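Sister chromatid cohesion protein (Chaetomium thermophilum, PDB 5T8V) probably loads cohesin onto chromatin, this chain being the C-terminal, HEAT-repeat part of the longer protein. Local coordinates at residues P1031-V1036 / P1065-M1070; V1039-P1044 / L1075-F1080; L1183-L1188 / M1234-I1239. All blocks are in the same frame, centred on the assembly; numbering follows the deposited sequence.

Contact 1 of 3, residues P1031-V1036 / P1065-M1070; sequences PALDCV and PILETM
Leu1033 meets both Leu1067 and Met1070 across two helix segments that run nearly the same way, with their axes 13° apart and approaching to 8.8 Å. One of its methyls, CD1, rests on CB of Leu1067 at 3.6 Å. Its own CB faces CB of Met1070 at 4.1 Å. The methionine sulfur packs against the next residue, Asp1034. SD of Met1070 sits 3.6 Å from CB of Asp1034 and stays close to the carboxylate carbon as well. The methionine chain turns about its CB-CG bond (chi2 -65°) and bends again at chi3, and the first turn brings the sulfur across the aspartate at CB and CG. CA of Asp1034 and CA of Met1070 are only 5.3 Å apart, so the backbones come close here. Further out, OD2 of Asp1034 forms a salt bridge with NH1 of Arg919, which holds the carboxylate from outside the pair. Val1059 of helix 1050-1062 touches both Leu1033 and Leu1067 and extends the apolar patch. On another side of helix 1026-1042, Phe973 of helix 969-986 packs on Pro1031 and Ala1032. Near-parallel packing of helices, with helix 1050-1062 between them in sequence, is characteristic of the alpha-solenoid built by HEAT repeats.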
ATOM      1  N   PRO A1031     -59.122  10.060  -6.326  1.00 43.99           N
ATOM      2  CA  PRO A1031     -58.865  11.378  -6.930  1.00 41.98           C
ATOM      3  C   PRO A1031     -59.566  12.520  -6.218  1.00 41.17           C
ATOM      4  O   PRO A1031     -59.130  13.672  -6.350  1.00 40.38           O
ATOM      5  CB  PRO A1031     -59.372  11.210  -8.368  1.00 42.42           C
ATOM      6  CG  PRO A1031     -60.372  10.117  -8.291  1.00 44.25           C
ATOM      7  CD  PRO A1031     -59.878   9.181  -7.237  1.00 45.15           C
ATOM      8  N   ALA A1032     -60.635  12.244  -5.470  1.00 38.15           N
ATOM      9  CA  ALA A1032     -61.269  13.287  -4.668  1.00 39.12           C
ATOM     10  C   ALA A1032     -60.351  13.733  -3.538  1.00 39.13           C
ATOM     11  O   ALA A1032     -60.076  14.930  -3.376  1.00 39.49           O
ATOM     12  CB  ALA A1032     -62.601  12.783  -4.110  1.00 40.51           C
ATOM     13  N   LEU A1033     -59.863  12.776  -2.743  1.00 41.50           N
ATOM     14  CA  LEU A1033     -58.936  13.107  -1.668  1.00 40.79           C
ATOM     15  C   LEU A1033     -57.659  13.727  -2.219  1.00 39.28           C
ATOM     16  O   LEU A1033     -57.096  14.651  -1.618  1.00 39.13           O
ATOM     17  CB  LEU A1033     -58.628  11.857  -0.844  1.00 41.08           C
ATOM     18  CG  LEU A1033     -59.795  11.405   0.038  1.00 42.84           C
ATOM     19  CD1 LEU A1033     -59.585   9.980   0.506  1.00 44.06           C
ATOM     20  CD2 LEU A1033     -59.972  12.338   1.230  1.00 43.13           C
ATOM     21  N   ASP A1034     -57.186  13.234  -3.365  1.00 41.59           N
ATOM     22  CA  ASP A1034     -56.038  13.852  -4.021  1.00 40.56           C
ATOM     23  C   ASP A1034     -56.324  15.315  -4.335  1.00 40.64           C
ATOM     24  O   ASP A1034     -55.502  16.199  -4.059  1.00 40.13           O
ATOM     25  CB  ASP A1034     -55.696  13.082  -5.297  1.00 40.66           C
ATOM     26  CG  ASP A1034     -54.336  13.449  -5.857  1.00 41.17           C
ATOM     27  OD1 ASP A1034     -53.770  14.479  -5.435  1.00 41.68           O
ATOM     28  OD2 ASP A1034     -53.832  12.708  -6.728  1.00 41.49           O
ATOM     29  N   CYS A1035     -57.497  15.589  -4.907  1.00 41.17           N
ATOM     30  CA  CYS A1035     -57.874  16.956  -5.246  1.00 41.39           C
ATOM     31  C   CYS A1035     -57.879  17.849  -4.009  1.00 42.24           C
ATOM     32  O   CYS A1035     -57.173  18.863  -3.954  1.00 42.49           O
ATOM     33  CB  CYS A1035     -59.245  16.954  -5.923  1.00 41.76           C
ATOM     34  SG  CYS A1035     -59.968  18.587  -6.165  1.00 42.68           S
ATOM     35  N   VAL A1036     -58.674  17.486  -2.998  1.00 44.35           N
ATOM     36  CA  VAL A1036     -58.759  18.320  -1.800  1.00 46.00           C
ATOM     37  C   VAL A1036     -57.391  18.487  -1.152  1.00 46.10           C
ATOM     38  O   VAL A1036     -57.109  19.528  -0.544  1.00 47.11           O
ATOM     39  CB  VAL A1036     -59.781  17.736  -0.803  1.00 47.77           C
ATOM     40  CG1 VAL A1036     -59.377  16.347  -0.380  1.00 46.98           C
ATOM     41  CG2 VAL A1036     -59.925  18.642   0.411  1.00 49.97           C
ATOM     42  N   PRO A1065     -54.461   2.031   2.471  1.00 64.71           N
ATOM     43  CA  PRO A1065     -53.135   2.633   2.219  1.00 63.49           C
ATOM     44  C   PRO A1065     -53.119   3.745   1.177  1.00 62.51           C
ATOM     45  O   PRO A1065     -52.487   4.783   1.405  1.00 61.10           O
ATOM     46  CB  PRO A1065     -52.293   1.428   1.774  1.00 63.27           C
ATOM     47  CG  PRO A1065     -52.967   0.254   2.377  1.00 64.74           C
ATOM     48  CD  PRO A1065     -54.425   0.564   2.336  1.00 65.90           C
ATOM     49  N   ILE A1066     -53.770   3.558   0.028  1.00 40.39           N
ATOM     50  CA  ILE A1066     -53.581   4.490  -1.085  1.00 39.98           C
ATOM     51  C   ILE A1066     -54.175   5.857  -0.754  1.00 39.51           C
ATOM     52  O   ILE A1066     -53.520   6.897  -0.913  1.00 39.05           O
ATOM     53  CB  ILE A1066     -54.171   3.906  -2.387  1.00 41.64           C
ATOM     54  CG1 ILE A1066     -53.956   4.865  -3.564  1.00 41.56           C
ATOM     55  CG2 ILE A1066     -55.658   3.580  -2.244  1.00 43.32           C
ATOM     56  CD1 ILE A1066     -52.502   5.077  -3.929  1.00 41.88           C
ATOM     57  N   LEU A1067     -55.418   5.885  -0.288  1.00 68.33           N
ATOM     58  CA  LEU A1067     -56.069   7.165  -0.051  1.00 70.10           C
ATOM     59  C   LEU A1067     -55.695   7.781   1.291  1.00 69.02           C
ATOM     60  O   LEU A1067     -56.114   8.909   1.570  1.00 70.33           O
ATOM     61  CB  LEU A1067     -57.589   7.023  -0.180  1.00 71.95           C
ATOM     62  CG  LEU A1067     -58.318   5.854   0.487  1.00 75.10           C
ATOM     63  CD1 LEU A1067     -58.562   6.145   1.943  1.00 77.31           C
ATOM     64  CD2 LEU A1067     -59.624   5.585  -0.234  1.00 76.55           C
ATOM     65  N   GLU A1068     -54.914   7.086   2.120  1.00 53.94           N
ATOM     66  CA  GLU A1068     -54.228   7.748   3.223  1.00 51.74           C
ATOM     67  C   GLU A1068     -52.841   8.224   2.820  1.00 47.70           C
ATOM     68  O   GLU A1068     -52.303   9.140   3.456  1.00 46.15           O
ATOM     69  CB  GLU A1068     -54.145   6.825   4.447  1.00 53.45           C
ATOM     70  CG  GLU A1068     -53.144   5.690   4.359  1.00 53.76           C
ATOM     71  CD  GLU A1068     -53.255   4.731   5.537  1.00 54.80           C
ATOM     72  OE1 GLU A1068     -54.121   4.957   6.409  1.00 55.55           O
ATOM     73  OE2 GLU A1068     -52.480   3.754   5.594  1.00 54.69           O
ATOM     74  N   THR A1069     -52.258   7.635   1.772  1.00 52.72           N
ATOM     75  CA  THR A1069     -51.134   8.274   1.098  1.00 50.13           C
ATOM     76  C   THR A1069     -51.561   9.609   0.504  1.00 49.34           C
ATOM     77  O   THR A1069     -50.815  10.595   0.568  1.00 49.19           O
ATOM     78  CB  THR A1069     -50.577   7.361   0.002  1.00 48.90           C
ATOM     79  OG1 THR A1069     -50.139   6.124   0.576  1.00 49.16           O
ATOM     80  CG2 THR A1069     -49.409   8.023  -0.725  1.00 47.78           C
ATOM     81  N   MET A1070     -52.767   9.662  -0.071  1.00 44.18           N
ATOM     82  CA  MET A1070     -53.278  10.927  -0.597  1.00 43.15           C
ATOM     83  C   MET A1070     -53.303  12.017   0.470  1.00 41.85           C
ATOM     84  O   MET A1070     -53.105  13.196   0.156  1.00 40.80           O
ATOM     85  CB  MET A1070     -54.678  10.723  -1.177  1.00 44.64           C
ATOM     86  CG  MET A1070     -54.736   9.774  -2.373  1.00 44.65           C
ATOM     87  SD  MET A1070     -53.860  10.387  -3.825  1.00 43.07           S
ATOM     88  CE  MET A1070     -52.238   9.650  -3.615  1.00 42.08           C
TER

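Contact 2 of 3, residues V1039-P1044 / L1075-F1080; sequences VCQSSP and LKEFLF
The C-terminal part of helix 1026-1042 and the turn after it pack here against the middle of helix 1065-1086, within the HEAT-repeat solenoid. Two side-chain pairs carry the contact. In the first, the amide of Gln1041 lies alongside the aliphatic part of Glu1077. OE1 of Gln1041 is 3.7 Å from CB of Glu1077, and NE2 of Gln1041 is 3.7 Å from CG of Glu1077. The two side chains point the same way, and the amide and carboxylate planes are only 19° apart. CG of Gln1041 stands between the backbone N and the carbonyl carbon (chi1 82°), and the chain beyond it is extended, which carries the amide out beside the glutamate. NZ of Lys985 reaches OE1 of Gln1041 through a weak hydrogen bond. With an alanine in place of the glutamine, CB and CG of Glu1077 would probably lose the amide packed against them, and NZ of Lys985 its weak partner. The second pair of this solenoid contact lies at Pro1044, just beyond helix 1026-1042. CB of Pro1044 touches CE1 of Phe1078 at 3.4 Å, and CG of Pro1044 follows at 3.5 Å from the same atom. The proline meets the ring obliquely. Tyr1047 also meets the Phe1078 ring, with the planes at about 35°, and Ala1118 of helix 1115-1133 touches the phenylalanine. CA of Gln1041 and CA of Phe1078 are 4.8 Å apart.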
ATOM      1  N   VAL A1039     -55.509  21.112  -3.105  1.00 36.48           N
ATOM      2  CA  VAL A1039     -56.073  22.425  -2.806  1.00 37.99           C
ATOM      3  C   VAL A1039     -55.597  22.908  -1.442  1.00 38.52           C
ATOM      4  O   VAL A1039     -55.134  24.045  -1.292  1.00 39.68           O
ATOM      5  CB  VAL A1039     -57.609  22.377  -2.880  1.00 38.59           C
ATOM      6  CG1 VAL A1039     -58.218  23.701  -2.427  1.00 40.41           C
ATOM      7  CG2 VAL A1039     -58.060  22.041  -4.294  1.00 38.33           C
ATOM      8  N   CYS A1040     -55.702  22.047  -0.427  1.00 44.26           N
ATOM      9  CA  CYS A1040     -55.407  22.468   0.938  1.00 45.50           C
ATOM     10  C   CYS A1040     -53.934  22.809   1.116  1.00 45.55           C
ATOM     11  O   CYS A1040     -53.595  23.745   1.850  1.00 47.08           O
ATOM     12  CB  CYS A1040     -55.822  21.378   1.924  1.00 45.54           C
ATOM     13  SG  CYS A1040     -57.602  21.123   2.041  1.00 46.75           S
ATOM     14  N   GLN A1041     -53.038  22.065   0.459  1.00 41.11           N
ATOM     15  CA  GLN A1041     -51.614  22.295   0.681  1.00 40.86           C
ATOM     16  C   GLN A1041     -51.213  23.722   0.329  1.00 41.81           C
ATOM     17  O   GLN A1041     -50.251  24.251   0.896  1.00 42.76           O
ATOM     18  CB  GLN A1041     -50.782  21.288  -0.117  1.00 39.75           C
ATOM     19  CG  GLN A1041     -50.562  21.643  -1.577  1.00 39.38           C
ATOM     20  CD  GLN A1041     -49.684  20.637  -2.283  1.00 38.26           C
ATOM     21  OE1 GLN A1041     -48.670  20.995  -2.880  1.00 38.46           O
ATOM     22  NE2 GLN A1041     -50.065  19.365  -2.216  1.00 37.45           N
ATOM     23  N   SER A1042     -51.934  24.362  -0.594  1.00 39.36           N
ATOM     24  CA  SER A1042     -51.676  25.749  -0.959  1.00 41.09           C
ATOM     25  C   SER A1042     -52.677  26.723  -0.350  1.00 42.76           C
ATOM     26  O   SER A1042     -52.470  27.938  -0.447  1.00 44.57           O
ATOM     27  CB  SER A1042     -51.681  25.905  -2.483  1.00 41.17           C
ATOM     28  OG  SER A1042     -50.565  25.249  -3.061  1.00 40.19           O
ATOM     29  N   SER A1043     -53.749  26.228   0.262  1.00 47.51           N
ATOM     30  CA  SER A1043     -54.702  27.053   1.004  1.00 49.45           C
ATOM     31  C   SER A1043     -54.936  26.389   2.354  1.00 48.51           C
ATOM     32  O   SER A1043     -56.010  25.834   2.614  1.00 47.60           O
ATOM     33  CB  SER A1043     -56.011  27.225   0.232  1.00 50.34           C
ATOM     34  OG  SER A1043     -55.802  27.948  -0.970  1.00 50.79           O
ATOM     35  N   PRO A1044     -53.940  26.429   3.241  1.00 47.20           N
ATOM     36  CA  PRO A1044     -54.007  25.609   4.462  1.00 47.77           C
ATOM     37  C   PRO A1044     -55.222  25.874   5.332  1.00 49.43           C
ATOM     38  O   PRO A1044     -55.605  24.990   6.108  1.00 48.75           O
ATOM     39  CB  PRO A1044     -52.707  25.968   5.196  1.00 47.91           C
ATOM     40  CG  PRO A1044     -51.791  26.466   4.130  1.00 47.20           C
ATOM     41  CD  PRO A1044     -52.667  27.165   3.142  1.00 47.39           C
ATOM     42  N   LEU A1075     -50.228  16.625   3.637  1.00 35.11           N
ATOM     43  CA  LEU A1075     -49.641  17.120   4.878  1.00 35.72           C
ATOM     44  C   LEU A1075     -48.135  17.309   4.746  1.00 36.12           C
ATOM     45  O   LEU A1075     -47.572  18.244   5.329  1.00 37.75           O
ATOM     46  CB  LEU A1075     -49.954  16.162   6.029  1.00 35.91           C
ATOM     47  CG  LEU A1075     -51.434  15.872   6.304  1.00 36.71           C
ATOM     48  CD1 LEU A1075     -51.574  14.979   7.526  1.00 36.24           C
ATOM     49  CD2 LEU A1075     -52.232  17.156   6.486  1.00 37.35           C
ATOM     50  N   LYS A1076     -47.470  16.444   3.979  1.00 43.12           N
ATOM     51  CA  LYS A1076     -46.026  16.554   3.808  1.00 44.13           C
ATOM     52  C   LYS A1076     -45.661  17.825   3.056  1.00 45.16           C
ATOM     53  O   LYS A1076     -44.745  18.553   3.457  1.00 46.24           O
ATOM     54  CB  LYS A1076     -45.491  15.321   3.076  1.00 43.82           C
ATOM     55  CG  LYS A1076     -43.978  15.311   2.892  1.00 44.36           C
ATOM     56  CD  LYS A1076     -43.525  14.057   2.168  1.00 44.84           C
ATOM     57  CE  LYS A1076     -42.936  14.374   0.803  1.00 46.51           C
ATOM     58  NZ  LYS A1076     -42.845  13.163  -0.065  1.00 46.74           N
ATOM     59  N   GLU A1077     -46.363  18.110   1.956  1.00 47.11           N
ATOM     60  CA  GLU A1077     -46.113  19.351   1.229  1.00 49.19           C
ATOM     61  C   GLU A1077     -46.377  20.561   2.116  1.00 50.10           C
ATOM     62  O   GLU A1077     -45.550  21.479   2.203  1.00 51.12           O
ATOM     63  CB  GLU A1077     -46.979  19.406  -0.029  1.00 50.20           C
ATOM     64  CG  GLU A1077     -46.677  18.308  -1.033  1.00 50.72           C
ATOM     65  CD  GLU A1077     -45.230  18.317  -1.479  1.00 51.84           C
ATOM     66  OE1 GLU A1077     -44.693  19.419  -1.719  1.00 52.77           O
ATOM     67  OE2 GLU A1077     -44.628  17.226  -1.574  1.00 51.39           O
ATOM     68  N   PHE A1078     -47.527  20.572   2.793  1.00 40.49           N
ATOM     69  CA  PHE A1078     -47.872  21.693   3.660  1.00 41.94           C
ATOM     70  C   PHE A1078     -46.782  21.948   4.696  1.00 42.91           C
ATOM     71  O   PHE A1078     -46.272  23.068   4.816  1.00 43.83           O
ATOM     72  CB  PHE A1078     -49.214  21.423   4.342  1.00 41.49           C
ATOM     73  CG  PHE A1078     -49.530  22.374   5.462  1.00 41.99           C
ATOM     74  CD1 PHE A1078     -49.455  23.742   5.271  1.00 42.41           C
ATOM     75  CD2 PHE A1078     -49.919  21.896   6.702  1.00 42.12           C
ATOM     76  CE1 PHE A1078     -49.749  24.617   6.300  1.00 43.74           C
ATOM     77  CE2 PHE A1078     -50.217  22.765   7.735  1.00 42.91           C
ATOM     78  CZ  PHE A1078     -50.132  24.126   7.534  1.00 43.76           C
ATOM     79  N   LEU A1079     -46.406  20.913   5.450  1.00 39.50           N
ATOM     80  CA  LEU A1079     -45.431  21.097   6.522  1.00 40.66           C
ATOM     81  C   LEU A1079     -44.055  21.462   5.972  1.00 41.83           C
ATOM     82  O   LEU A1079     -43.363  22.323   6.533  1.00 43.28           O
ATOM     83  CB  LEU A1079     -45.360  19.832   7.372  1.00 39.77           C
ATOM     84  CG  LEU A1079     -46.649  19.541   8.145  1.00 40.21           C
ATOM     85  CD1 LEU A1079     -46.722  18.085   8.564  1.00 39.12           C
ATOM     86  CD2 LEU A1079     -46.752  20.452   9.358  1.00 42.43           C
ATOM     87  N   PHE A1080     -43.640  20.823   4.877  1.00 49.62           N
ATOM     88  CA  PHE A1080     -42.344  21.137   4.285  1.00 51.75           C
ATOM     89  C   PHE A1080     -42.270  22.602   3.872  1.00 55.97           C
ATOM     90  O   PHE A1080     -41.310  23.308   4.207  1.00 58.33           O
ATOM     91  CB  PHE A1080     -42.082  20.219   3.092  1.00 49.80           C
ATOM     92  CG  PHE A1080     -41.442  18.914   3.465  1.00 48.34           C
ATOM     93  CD1 PHE A1080     -41.888  18.197   4.564  1.00 47.53           C
ATOM     94  CD2 PHE A1080     -40.398  18.400   2.715  1.00 47.90           C
ATOM     95  CE1 PHE A1080     -41.299  16.996   4.911  1.00 46.53           C
ATOM     96  CE2 PHE A1080     -39.807  17.199   3.055  1.00 47.10           C
ATOM     97  CZ  PHE A1080     -40.258  16.496   4.155  1.00 46.44           C
TER

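Contact 3 of 3, residues L1183-L1188 / M1234-I1239; sequences LEHKAL and MEVLKI
Val1236 packs on His1185 and Lys1186, joining helix 1231-1240 to helix 1175-1191 in the HEAT-repeat solenoid. Both helices lie in the region matched by the sister chromatid cohesion C-terminus family. Along the second segment, Met1234 comes first and turns from helix 1175-1191. Its side chain packs instead on Arg1245, Phe1248 and Leu1249 of helix 1243-1254, so the short helix is held between two neighbours. Glu1235 touches Phe1182, one turn before Lys1186 on the facing helix. Val1236 then supplies most of the contact from its side. Its CB points toward the facing helix, and both methyls reach the imidazole. CG2 lies 3.6 Å from CD2 of His1185. CG1 stands over one face of the ring in a CH-pi contact, 4.0 Å from the centroid and 26° off the ring normal. The histidine turns to meet it: CG is anti to the backbone N (chi1 167°), and the ring reaches across to the valine. His1185 also touches Ile1167 of helix 1163-1169. Val1236 further meets Lys1186, whose CA is 4.2 Å from CG1 of the valine. The end of the lysine chain leads away from the contact. Leu1237 points its CB away, though the end of its side chain comes nearer. The helix is kinked at Lys1238 and Ile1239, whose N atoms lack the regular bond to the turn before. Ile1239 turns its CB back toward helix 1175-1191. N of Lys1238 bonds O of Glu1235 instead, and N of Ile1239 bonds O of Val1236 only weakly, at 3.4 Å.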
ATOM      1  N   LEU A1183     -31.551  10.939  13.120  1.00 51.05           N
ATOM      2  CA  LEU A1183     -31.313  12.378  13.165  1.00 50.68           C
ATOM      3  C   LEU A1183     -32.264  13.058  14.140  1.00 50.75           C
ATOM      4  O   LEU A1183     -31.859  13.950  14.896  1.00 51.82           O
ATOM      5  CB  LEU A1183     -31.461  12.981  11.769  1.00 49.39           C
ATOM      6  CG  LEU A1183     -30.341  12.690  10.770  1.00 49.12           C
ATOM      7  CD1 LEU A1183     -30.759  13.126   9.373  1.00 48.87           C
ATOM      8  CD2 LEU A1183     -29.056  13.388  11.186  1.00 50.11           C
ATOM      9  N   GLU A1184     -33.535  12.651  14.140  1.00 53.89           N
ATOM     10  CA  GLU A1184     -34.501  13.281  15.033  1.00 54.63           C
ATOM     11  C   GLU A1184     -34.242  12.907  16.486  1.00 56.58           C
ATOM     12  O   GLU A1184     -34.428  13.732  17.386  1.00 57.90           O
ATOM     13  CB  GLU A1184     -35.921  12.898  14.622  1.00 53.88           C
ATOM     14  CG  GLU A1184     -36.285  13.339  13.216  1.00 54.31           C
ATOM     15  CD  GLU A1184     -36.055  14.822  12.996  1.00 55.96           C
ATOM     16  OE1 GLU A1184     -36.176  15.598  13.971  1.00 56.81           O
ATOM     17  OE2 GLU A1184     -35.744  15.210  11.850  1.00 55.92           O
ATOM     18  N   HIS A1185     -33.816  11.668  16.739  1.00 42.59           N
ATOM     19  CA  HIS A1185     -33.470  11.278  18.101  1.00 43.90           C
ATOM     20  C   HIS A1185     -32.216  12.003  18.574  1.00 45.12           C
ATOM     21  O   HIS A1185     -32.139  12.432  19.731  1.00 46.31           O
ATOM     22  CB  HIS A1185     -33.287   9.761  18.174  1.00 44.07           C
ATOM     23  CG  HIS A1185     -32.626   9.288  19.432  1.00 45.62           C
ATOM     24  ND1 HIS A1185     -32.768   9.937  20.641  1.00 46.67           N
ATOM     25  CD2 HIS A1185     -31.825   8.223  19.669  1.00 46.49           C
ATOM     26  CE1 HIS A1185     -32.077   9.296  21.565  1.00 48.06           C
ATOM     27  NE2 HIS A1185     -31.496   8.252  21.003  1.00 47.98           N
ATOM     28  N   LYS A1186     -31.228  12.158  17.690  1.00 64.74           N
ATOM     29  CA  LYS A1186     -29.992  12.837  18.065  1.00 66.76           C
ATOM     30  C   LYS A1186     -30.241  14.311  18.362  1.00 67.02           C
ATOM     31  O   LYS A1186     -29.796  14.830  19.392  1.00 67.44           O
ATOM     32  CB  LYS A1186     -28.953  12.673  16.955  1.00 67.28           C
ATOM     33  CG  LYS A1186     -27.720  13.553  17.118  1.00 69.21           C
ATOM     34  CD  LYS A1186     -26.601  13.150  16.167  1.00 71.08           C
ATOM     35  CE  LYS A1186     -27.070  13.125  14.717  1.00 70.75           C
ATOM     36  NZ  LYS A1186     -25.933  13.037  13.758  1.00 71.08           N
ATOM     37  N   ALA A1187     -30.950  15.005  17.468  1.00 62.54           N
ATOM     38  CA  ALA A1187     -31.253  16.413  17.705  1.00 63.68           C
ATOM     39  C   ALA A1187     -32.153  16.583  18.921  1.00 64.64           C
ATOM     40  O   ALA A1187     -31.934  17.475  19.752  1.00 67.01           O
ATOM     41  CB  ALA A1187     -31.907  17.023  16.466  1.00 62.57           C
ATOM     42  N   LEU A1188     -33.170  15.730  19.048  1.00 54.15           N
ATOM     43  CA  LEU A1188     -34.091  15.833  20.173  1.00 55.02           C
ATOM     44  C   LEU A1188     -33.363  15.641  21.496  1.00 54.18           C
ATOM     45  O   LEU A1188     -33.620  16.365  22.465  1.00 54.36           O
ATOM     46  CB  LEU A1188     -35.215  14.810  20.012  1.00 55.89           C
ATOM     47  CG  LEU A1188     -36.393  14.919  20.978  1.00 57.66           C
ATOM     48  CD1 LEU A1188     -37.664  14.426  20.300  1.00 56.61           C
ATOM     49  CD2 LEU A1188     -36.131  14.131  22.253  1.00 58.75           C
ATOM     50  N   MET A1234     -27.014   4.095  22.391  1.00 85.93           N
ATOM     51  CA  MET A1234     -25.819   4.428  23.156  1.00 88.78           C
ATOM     52  C   MET A1234     -24.929   5.409  22.409  1.00 90.58           C
ATOM     53  O   MET A1234     -24.276   6.251  23.036  1.00 92.84           O
ATOM     54  CB  MET A1234     -25.045   3.158  23.497  1.00 90.81           C
ATOM     55  CG  MET A1234     -25.711   2.321  24.579  1.00 91.37           C
ATOM     56  SD  MET A1234     -24.563   1.251  25.461  1.00 94.67           S
ATOM     57  CE  MET A1234     -23.543   2.455  26.303  1.00 96.31           C
ATOM     58  N   GLU A1235     -24.889   5.328  21.076  1.00 77.34           N
ATOM     59  CA  GLU A1235     -24.100   6.296  20.323  1.00 81.04           C
ATOM     60  C   GLU A1235     -24.579   7.712  20.606  1.00 85.81           C
ATOM     61  O   GLU A1235     -23.769   8.622  20.816  1.00 88.03           O
ATOM     62  CB  GLU A1235     -24.164   5.991  18.827  1.00 78.20           C
ATOM     63  CG  GLU A1235     -23.178   6.804  18.001  1.00 80.02           C
ATOM     64  CD  GLU A1235     -22.985   6.251  16.602  1.00 80.97           C
ATOM     65  OE1 GLU A1235     -23.793   6.585  15.711  1.00 80.00           O
ATOM     66  OE2 GLU A1235     -22.026   5.475  16.398  1.00 82.01           O
ATOM     67  N   VAL A1236     -25.899   7.913  20.643  1.00 52.33           N
ATOM     68  CA  VAL A1236     -26.440   9.222  20.994  1.00 54.15           C
ATOM     69  C   VAL A1236     -26.052   9.590  22.417  1.00 52.75           C
ATOM     70  O   VAL A1236     -25.819  10.767  22.723  1.00 53.93           O
ATOM     71  CB  VAL A1236     -27.969   9.233  20.796  1.00 58.97           C
ATOM     72  CG1 VAL A1236     -28.567  10.561  21.253  1.00 60.85           C
ATOM     73  CG2 VAL A1236     -28.308   8.975  19.336  1.00 60.50           C
ATOM     74  N   LEU A1237     -25.972   8.601  23.308  1.00 87.93           N
ATOM     75  CA  LEU A1237     -25.533   8.852  24.675  1.00 88.91           C
ATOM     76  C   LEU A1237     -24.038   9.117  24.774  1.00 92.97           C
ATOM     77  O   LEU A1237     -23.541   9.344  25.883  1.00 93.27           O
ATOM     78  CB  LEU A1237     -25.913   7.670  25.570  1.00 87.24           C
ATOM     79  CG  LEU A1237     -27.312   7.723  26.192  1.00 85.01           C
ATOM     80  CD1 LEU A1237     -27.362   8.769  27.291  1.00 85.80           C
ATOM     81  CD2 LEU A1237     -28.379   8.005  25.140  1.00 84.54           C
ATOM     82  N   LYS A1238     -23.313   9.093  23.657  1.00 77.80           N
ATOM     83  CA  LYS A1238     -21.894   9.419  23.659  1.00 81.93           C
ATOM     84  C   LYS A1238     -21.639  10.920  23.703  1.00 84.64           C
ATOM     85  O   LYS A1238     -20.478  11.333  23.796  1.00 87.52           O
ATOM     86  CB  LYS A1238     -21.223   8.816  22.422  1.00 83.66           C
ATOM     87  CG  LYS A1238     -19.776   8.395  22.640  1.00 87.25           C
ATOM     88  CD  LYS A1238     -19.117   7.911  21.352  1.00 90.45           C
ATOM     89  CE  LYS A1238     -19.830   6.698  20.765  1.00 89.48           C
ATOM     90  NZ  LYS A1238     -19.096   6.126  19.602  1.00 91.45           N
ATOM     91  N   ILE A1239     -22.689  11.740  23.642  1.00106.87           N
ATOM     92  CA  ILE A1239     -22.554  13.193  23.677  1.00110.30           C
ATOM     93  C   ILE A1239     -22.834  13.682  25.091  1.00111.15           C
ATOM     94  O   ILE A1239     -22.243  14.667  25.549  1.00113.13           O
ATOM     95  CB  ILE A1239     -23.500  13.864  22.663  1.00109.05           C
ATOM     96  CG1 ILE A1239     -23.186  13.380  21.243  1.00109.51           C
ATOM     97  CG2 ILE A1239     -23.385  15.388  22.747  1.00110.37           C
ATOM     98  CD1 ILE A1239     -24.195  13.820  20.197  1.00108.50           C
TER

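How the contacts relate
Contacts 1 and 2 belong to one helix pair. Both use helix 1026-1042 and helix 1065-1086, and their centres are about 13 Å apart. Contact 1 comes first along both helices, and contact 2 follows toward the C-terminal part of the first helix. Contact 3 joins a later pair of helices. It opens only after contacts 1 and 2 have closed along the chain. Its centre is about 35 Å from that of contact 1 and about 30 Å from that of contact 2. Nearest atoms of contacts 2 and 3 are about 9 Å apart, so they do not touch. All three contacts lie on the same side of the chain's centre and pack helices of the solenoid.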